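Local structure of periplasmic binding protein (Veillonella parvula, 4N01) at residues Asp83-Lys92 with Ala103-Trp114. The protein probably binds a solute, not yet identified, in the periplasm as the receptor component of a transport system. Sequence-based numbering, arbitrary orientation.
Sequences DDKMAGTAFK and AYDKVKVLSDKW
Thr89 uses both backbone polar atoms toward the neighbouring strand: its N donates to Lys108 O at 2.9 Å, and its O accepts from Leu110 N at 2.8 Å with a nearly straight N-H...O angle of 170°. These bonds flank the bridge to Val109 and establish a parallel pairing. Beyond it, Phe91 N makes a weak bond to Ser111 O and another, badly bent, to Lys113 O. Thr89 OG1 lies between the backbone N and carbonyl carbon (chi1 62°), where it meets two waters: one, 2.6 Å from OG1, donates to Val107 O, the other links it to Tyr104 OH. Its CG2 instead packs 3.7 Å from Val107 CG1, while Val107 CG2 reaches Asp83 CB. At the far end the Phe91 edge points at the Trp114 face, a T-shaped pair with planes at 66°; Phe91 CD1 sits over the indole, 3.4 Å from Trp114 CE2. Lys113 CA lies over a Phe91 face, 3.9 Å from the ring centroid, a CH-pi contact. An alanine in place of Trp114 would probably leave the Phe91 edge without its aromatic partner and Met69 O without the weak NE1 bond. Strands 86-90 and 109-111, with helix 101-104 between them in sequence, form a beta-alpha-beta unit at one margin of a parallel sheet, consistent with the alpha/beta fold of periplasmic binding proteins.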
ATOM      1  N   ASP A  83      -2.401 -12.742 -14.636  1.00 19.17           N
ATOM      2  CA  ASP A  83      -1.053 -13.268 -14.868  1.00 18.46           C
ATOM      3  C   ASP A  83      -0.763 -13.587 -16.340  1.00 21.93           C
ATOM      4  O   ASP A  83       0.371 -13.438 -16.792  1.00 20.71           O
ATOM      5  CB  ASP A  83      -0.734 -14.477 -13.965  1.00 27.02           C
ATOM      6  CG  ASP A  83      -1.536 -15.714 -14.326  1.00 36.06           C
ATOM      7  OD1 ASP A  83      -2.537 -15.991 -13.639  1.00 40.77           O
ATOM      8  OD2 ASP A  83      -1.167 -16.423 -15.287  1.00 43.27           O
ATOM      9  N   ASP A  84      -1.778 -13.996 -17.094  1.00 25.64           N
ATOM     10  CA  ASP A  84      -1.571 -14.297 -18.515  1.00 24.45           C
ATOM     11  C   ASP A  84      -1.224 -13.059 -19.347  1.00 27.51           C
ATOM     12  O   ASP A  84      -0.661 -13.178 -20.445  1.00 30.01           O
ATOM     13  CB  ASP A  84      -2.792 -14.992 -19.122  1.00 32.52           C
ATOM     14  CG  ASP A  84      -2.606 -15.305 -20.603  1.00 59.25           C
ATOM     15  OD1 ASP A  84      -1.625 -16.009 -20.954  1.00 61.25           O
ATOM     16  OD2 ASP A  84      -3.424 -14.830 -21.425  1.00 70.04           O
ATOM     17  N   LYS A  85      -1.552 -11.878 -18.828  1.00 18.57           N
ATOM     18  CA  LYS A  85      -1.280 -10.630 -19.539  1.00 23.36           C
ATOM     19  C   LYS A  85       0.022  -9.965 -19.082  1.00 23.51           C
ATOM     20  O   LYS A  85       0.350  -8.858 -19.529  1.00 20.63           O
ATOM     21  CB  LYS A  85      -2.444  -9.652 -19.339  1.00 21.50           C
ATOM     22  CG  LYS A  85      -3.801 -10.209 -19.763  1.00 26.22           C
ATOM     23  CD  LYS A  85      -3.824 -10.515 -21.255  1.00 29.76           C
ATOM     24  CE  LYS A  85      -5.148 -11.152 -21.663  1.00 39.29           C
ATOM     25  NZ  LYS A  85      -6.096 -10.181 -22.279  1.00 47.23           N
HETATM   26  N   MSE A  86       0.744 -10.627 -18.177  1.00 21.22           N
HETATM   27  CA  MSE A  86       1.909 -10.016 -17.529  1.00 18.69           C
HETATM   28  C   MSE A  86       3.236 -10.525 -18.078  1.00 25.60           C
HETATM   29  O   MSE A  86       3.497 -11.733 -18.103  1.00 25.98           O
HETATM   30  CB  MSE A  86       1.820 -10.197 -16.012  1.00 19.11           C
HETATM   31  CG  MSE A  86       0.573  -9.530 -15.462  1.00 22.30           C
HETATM   32 SE   MSE A  86       0.186  -9.918 -13.610  0.62 22.67          SE
HETATM   33  CE  MSE A  86       1.757  -9.043 -12.845  1.00 25.52           C
ATOM     34  N   ALA A  87       4.073  -9.596 -18.533  1.00 20.97           N
ATOM     35  CA  ALA A  87       5.374  -9.966 -19.088  1.00 20.88           C
ATOM     36  C   ALA A  87       6.482  -9.926 -18.037  1.00 21.23           C
ATOM     37  O   ALA A  87       7.577 -10.434 -18.259  1.00 22.23           O
ATOM     38  CB  ALA A  87       5.724  -9.069 -20.247  1.00 21.21           C
ATOM     39  N   GLY A  88       6.212  -9.318 -16.894  1.00 20.51           N
ATOM     40  CA  GLY A  88       7.234  -9.272 -15.864  1.00 20.87           C
ATOM     41  C   GLY A  88       6.808  -8.544 -14.607  1.00 20.05           C
ATOM     42  O   GLY A  88       5.914  -7.703 -14.645  1.00 23.43           O
ATOM     43  N   THR A  89       7.455  -8.873 -13.495  1.00 20.28           N
ATOM     44  CA  THR A  89       7.270  -8.126 -12.252  1.00 19.68           C
ATOM     45  C   THR A  89       8.630  -7.711 -11.705  1.00 20.36           C
ATOM     46  O   THR A  89       9.658  -8.277 -12.083  1.00 23.16           O
ATOM     47  CB  THR A  89       6.577  -8.960 -11.169  1.00 23.77           C
ATOM     48  OG1 THR A  89       7.396 -10.095 -10.855  1.00 23.28           O
ATOM     49  CG2 THR A  89       5.204  -9.411 -11.645  1.00 22.42           C
ATOM     50  N   ALA A  90       8.630  -6.745 -10.792  1.00 19.98           N
ATOM     51  CA  ALA A  90       9.882  -6.260 -10.224  1.00 20.68           C
ATOM     52  C   ALA A  90       9.709  -5.798  -8.794  1.00 22.64           C
ATOM     53  O   ALA A  90       8.587  -5.557  -8.328  1.00 19.34           O
ATOM     54  CB  ALA A  90      10.451  -5.138 -11.065  1.00 21.16           C
ATOM     55  N   PHE A  91      10.840  -5.684  -8.108  1.00 20.92           N
ATOM     56  CA  PHE A  91      10.913  -5.071  -6.791  1.00 23.28           C
ATOM     57  C   PHE A  91       9.959  -5.679  -5.761  1.00 22.23           C
ATOM     58  O   PHE A  91       9.198  -4.963  -5.107  1.00 19.98           O
ATOM     59  CB  PHE A  91      10.721  -3.556  -6.903  1.00 23.07           C
ATOM     60  CG  PHE A  91      11.655  -2.771  -6.035  1.00 23.22           C
ATOM     61  CD1 PHE A  91      12.408  -1.730  -6.565  1.00 25.48           C
ATOM     62  CD2 PHE A  91      11.791  -3.077  -4.688  1.00 27.67           C
ATOM     63  CE1 PHE A  91      13.283  -1.010  -5.766  1.00 28.29           C
ATOM     64  CE2 PHE A  91      12.659  -2.360  -3.879  1.00 30.63           C
ATOM     65  CZ  PHE A  91      13.405  -1.323  -4.420  1.00 31.64           C
ATOM     66  N   LYS A  92      10.007  -7.001  -5.613  1.00 20.20           N
ATOM     67  CA  LYS A  92       9.291  -7.657  -4.521  1.00 22.41           C
ATOM     68  C   LYS A  92       9.884  -7.166  -3.193  1.00 26.20           C
ATOM     69  O   LYS A  92      11.107  -7.141  -3.038  1.00 24.32           O
ATOM     70  CB  LYS A  92       9.449  -9.175  -4.637  1.00 20.50           C
ATOM     71  CG  LYS A  92       8.861  -9.943  -3.459  1.00 21.96           C
ATOM     72  CD  LYS A  92       8.980 -11.453  -3.667  1.00 28.44           C
ATOM     73  CE  LYS A  92       8.494 -12.208  -2.432  1.00 32.04           C
ATOM     74  NZ  LYS A  92       9.116 -13.559  -2.305  1.00 38.78           N
ATOM     75  N   ALA A 103      -0.364 -17.602  -8.504  1.00 17.72           N
ATOM     76  CA  ALA A 103      -0.413 -16.778  -9.717  1.00 19.57           C
ATOM     77  C   ALA A 103       0.914 -16.032  -9.923  1.00 22.56           C
ATOM     78  O   ALA A 103       1.404 -15.924 -11.049  1.00 19.77           O
ATOM     79  CB  ALA A 103      -1.597 -15.796  -9.680  1.00 16.92           C
ATOM     80  N   TYR A 104       1.492 -15.525  -8.832  1.00 19.23           N
ATOM     81  CA  TYR A 104       2.788 -14.852  -8.883  1.00 15.63           C
ATOM     82  C   TYR A 104       3.849 -15.725  -9.524  1.00 20.73           C
ATOM     83  O   TYR A 104       4.685 -15.231 -10.284  1.00 18.73           O
ATOM     84  CB  TYR A 104       3.251 -14.461  -7.475  1.00 15.45           C
ATOM     85  CG  TYR A 104       4.612 -13.780  -7.420  1.00 16.68           C
ATOM     86  CD1 TYR A 104       4.743 -12.420  -7.669  1.00 16.47           C
ATOM     87  CD2 TYR A 104       5.761 -14.501  -7.097  1.00 19.12           C
ATOM     88  CE1 TYR A 104       5.986 -11.791  -7.603  1.00 20.63           C
ATOM     89  CE2 TYR A 104       7.007 -13.888  -7.036  1.00 21.20           C
ATOM     90  CZ  TYR A 104       7.110 -12.533  -7.293  1.00 21.15           C
ATOM     91  OH  TYR A 104       8.340 -11.917  -7.225  1.00 19.65           O
ATOM     92  N   ASP A 105       3.821 -17.021  -9.205  1.00 17.33           N
ATOM     93  CA  ASP A 105       4.812 -17.965  -9.698  1.00 23.74           C
ATOM     94  C   ASP A 105       4.745 -18.171 -11.207  1.00 21.51           C
ATOM     95  O   ASP A 105       5.612 -18.821 -11.781  1.00 20.92           O
ATOM     96  CB  ASP A 105       4.675 -19.321  -8.986  1.00 20.14           C
ATOM     97  CG  ASP A 105       5.149 -19.271  -7.546  1.00 26.86           C
ATOM     98  OD1 ASP A 105       5.751 -18.250  -7.152  1.00 25.44           O
ATOM     99  OD2 ASP A 105       4.940 -20.265  -6.812  1.00 30.01           O
ATOM    100  N   LYS A 106       3.720 -17.632 -11.852  1.00 21.92           N
ATOM    101  CA  LYS A 106       3.556 -17.839 -13.288  1.00 23.29           C
ATOM    102  C   LYS A 106       4.174 -16.705 -14.104  1.00 24.19           C
ATOM    103  O   LYS A 106       4.343 -16.821 -15.330  1.00 22.77           O
ATOM    104  CB  LYS A 106       2.066 -18.008 -13.623  1.00 22.06           C
ATOM    105  CG  LYS A 106       1.460 -19.251 -12.988  1.00 33.03           C
ATOM    106  CD  LYS A 106      -0.005 -19.407 -13.339  1.00 42.66           C
ATOM    107  CE  LYS A 106      -0.605 -20.614 -12.634  1.00 53.44           C
ATOM    108  NZ  LYS A 106      -2.076 -20.746 -12.858  1.00 57.89           N
ATOM    109  N   VAL A 107       4.523 -15.618 -13.419  1.00 21.66           N
ATOM    110  CA  VAL A 107       5.016 -14.413 -14.084  1.00 23.20           C
ATOM    111  C   VAL A 107       6.527 -14.244 -13.924  1.00 22.32           C
ATOM    112  O   VAL A 107       7.066 -14.401 -12.829  1.00 19.49           O
ATOM    113  CB  VAL A 107       4.306 -13.154 -13.556  1.00 22.45           C
ATOM    114  CG1 VAL A 107       4.772 -11.923 -14.325  1.00 21.87           C
ATOM    115  CG2 VAL A 107       2.796 -13.320 -13.679  1.00 20.40           C
ATOM    116  N   LYS A 108       7.200 -13.928 -15.026  1.00 18.99           N
ATOM    117  CA  LYS A 108       8.644 -13.703 -15.033  1.00 19.86           C
ATOM    118  C   LYS A 108       9.051 -12.564 -14.085  1.00 21.98           C
ATOM    119  O   LYS A 108       8.452 -11.485 -14.100  1.00 20.57           O
ATOM    120  CB  LYS A 108       9.090 -13.374 -16.457  1.00 20.73           C
ATOM    121  CG  LYS A 108      10.583 -13.116 -16.639  1.00 33.75           C
ATOM    122  CD  LYS A 108      10.876 -12.835 -18.113  1.00 40.52           C
ATOM    123  CE  LYS A 108      12.362 -12.677 -18.386  1.00 49.49           C
ATOM    124  NZ  LYS A 108      13.129 -13.925 -18.118  1.00 51.91           N
ATOM    125  N   VAL A 109      10.055 -12.820 -13.251  1.00 21.48           N
ATOM    126  CA  VAL A 109      10.624 -11.801 -12.382  1.00 23.70           C
ATOM    127  C   VAL A 109      11.797 -11.119 -13.085  1.00 25.95           C
ATOM    128  O   VAL A 109      12.783 -11.771 -13.415  1.00 26.00           O
ATOM    129  CB  VAL A 109      11.102 -12.426 -11.064  1.00 25.59           C
ATOM    130  CG1 VAL A 109      11.798 -11.375 -10.205  1.00 25.40           C
ATOM    131  CG2 VAL A 109       9.908 -13.030 -10.319  1.00 26.83           C
ATOM    132  N   LEU A 110      11.684  -9.814 -13.329  1.00 23.02           N
ATOM    133  CA  LEU A 110      12.692  -9.097 -14.118  1.00 24.23           C
ATOM    134  C   LEU A 110      13.902  -8.713 -13.287  1.00 24.56           C
ATOM    135  O   LEU A 110      15.021  -8.663 -13.789  1.00 28.82           O
ATOM    136  CB  LEU A 110      12.089  -7.835 -14.753  1.00 21.93           C
ATOM    137  CG  LEU A 110      10.940  -8.071 -15.735  1.00 25.60           C
ATOM    138  CD1 LEU A 110      10.445  -6.756 -16.321  1.00 24.10           C
ATOM    139  CD2 LEU A 110      11.362  -9.031 -16.836  1.00 22.10           C
ATOM    140  N   SER A 111      13.663  -8.443 -12.008  1.00 23.00           N
ATOM    141  CA  SER A 111      14.703  -7.978 -11.103  1.00 30.40           C
ATOM    142  C   SER A 111      14.197  -8.031  -9.672  1.00 25.38           C
ATOM    143  O   SER A 111      12.996  -7.902  -9.431  1.00 21.76           O
ATOM    144  CB  SER A 111      15.095  -6.538 -11.447  1.00 35.14           C
ATOM    145  OG  SER A 111      16.009  -6.026 -10.494  1.00 35.90           O
ATOM    146  N   ASP A 112      15.113  -8.214  -8.726  1.00 24.52           N
ATOM    147  CA  ASP A 112      14.761  -8.179  -7.312  1.00 35.05           C
ATOM    148  C   ASP A 112      14.495  -6.741  -6.890  1.00 34.91           C
ATOM    149  O   ASP A 112      13.793  -6.492  -5.909  1.00 30.88           O
ATOM    150  CB  ASP A 112      15.874  -8.794  -6.458  1.00 41.91           C
ATOM    151  CG  ASP A 112      16.171 -10.235  -6.840  1.00 56.69           C
ATOM    152  OD1 ASP A 112      17.339 -10.659  -6.703  1.00 60.79           O
ATOM    153  OD2 ASP A 112      15.236 -10.938  -7.286  1.00 63.33           O
ATOM    154  N   LYS A 113      15.075  -5.798  -7.631  1.00 24.60           N
ATOM    155  CA  LYS A 113      14.737  -4.378  -7.487  1.00 27.13           C
ATOM    156  C   LYS A 113      14.102  -3.886  -8.783  1.00 28.42           C
ATOM    157  O   LYS A 113      13.178  -4.521  -9.295  1.00 25.83           O
ATOM    158  CB  LYS A 113      15.976  -3.555  -7.124  1.00 32.53           C
ATOM    159  CG  LYS A 113      16.455  -3.763  -5.695  1.00 37.96           C
ATOM    160  CD  LYS A 113      17.635  -2.858  -5.366  1.00 47.42           C
ATOM    161  CE  LYS A 113      18.126  -3.082  -3.942  1.00 49.43           C
ATOM    162  NZ  LYS A 113      19.446  -2.435  -3.695  1.00 53.08           N
ATOM    163  N   TRP A 114      14.578  -2.766  -9.321  1.00 28.27           N
ATOM    164  CA  TRP A 114      14.102  -2.333 -10.637  1.00 29.01           C
ATOM    165  C   TRP A 114      15.045  -2.794 -11.735  1.00 29.12           C
ATOM    166  O   TRP A 114      16.263  -2.730 -11.580  1.00 27.23           O
ATOM    167  CB  TRP A 114      13.933  -0.814 -10.704  1.00 33.48           C
ATOM    168  CG  TRP A 114      12.785  -0.304  -9.892  1.00 23.07           C
ATOM    169  CD1 TRP A 114      11.486  -0.732  -9.941  1.00 23.76           C
ATOM    170  CD2 TRP A 114      12.824   0.758  -8.937  1.00 26.13           C
ATOM    171  NE1 TRP A 114      10.717  -0.007  -9.058  1.00 25.42           N
ATOM    172  CE2 TRP A 114      11.517   0.913  -8.430  1.00 27.75           C
ATOM    173  CE3 TRP A 114      13.842   1.590  -8.452  1.00 27.78           C
ATOM    174  CZ2 TRP A 114      11.200   1.870  -7.464  1.00 28.57           C
ATOM    175  CZ3 TRP A 114      13.530   2.537  -7.494  1.00 31.51           C
ATOM    176  CH2 TRP A 114      12.217   2.668  -7.007  1.00 28.74           C
TER
HETATM  177  O   HOH W   1       5.666 -13.346 -17.398  1.00 20.07           O
HETATM  178  O   HOH W   2       8.583  -9.450  -8.257  1.00 18.42           O
HETATM  179  O   HOH W   3       6.485 -12.509 -10.799  1.00 26.63           O
HETATM  180  O   HOH W   4      11.184  -8.870  -7.588  1.00 21.46           O
HETATM  181  O   HOH W   5      13.278  -8.569  -4.217  1.00 37.04           O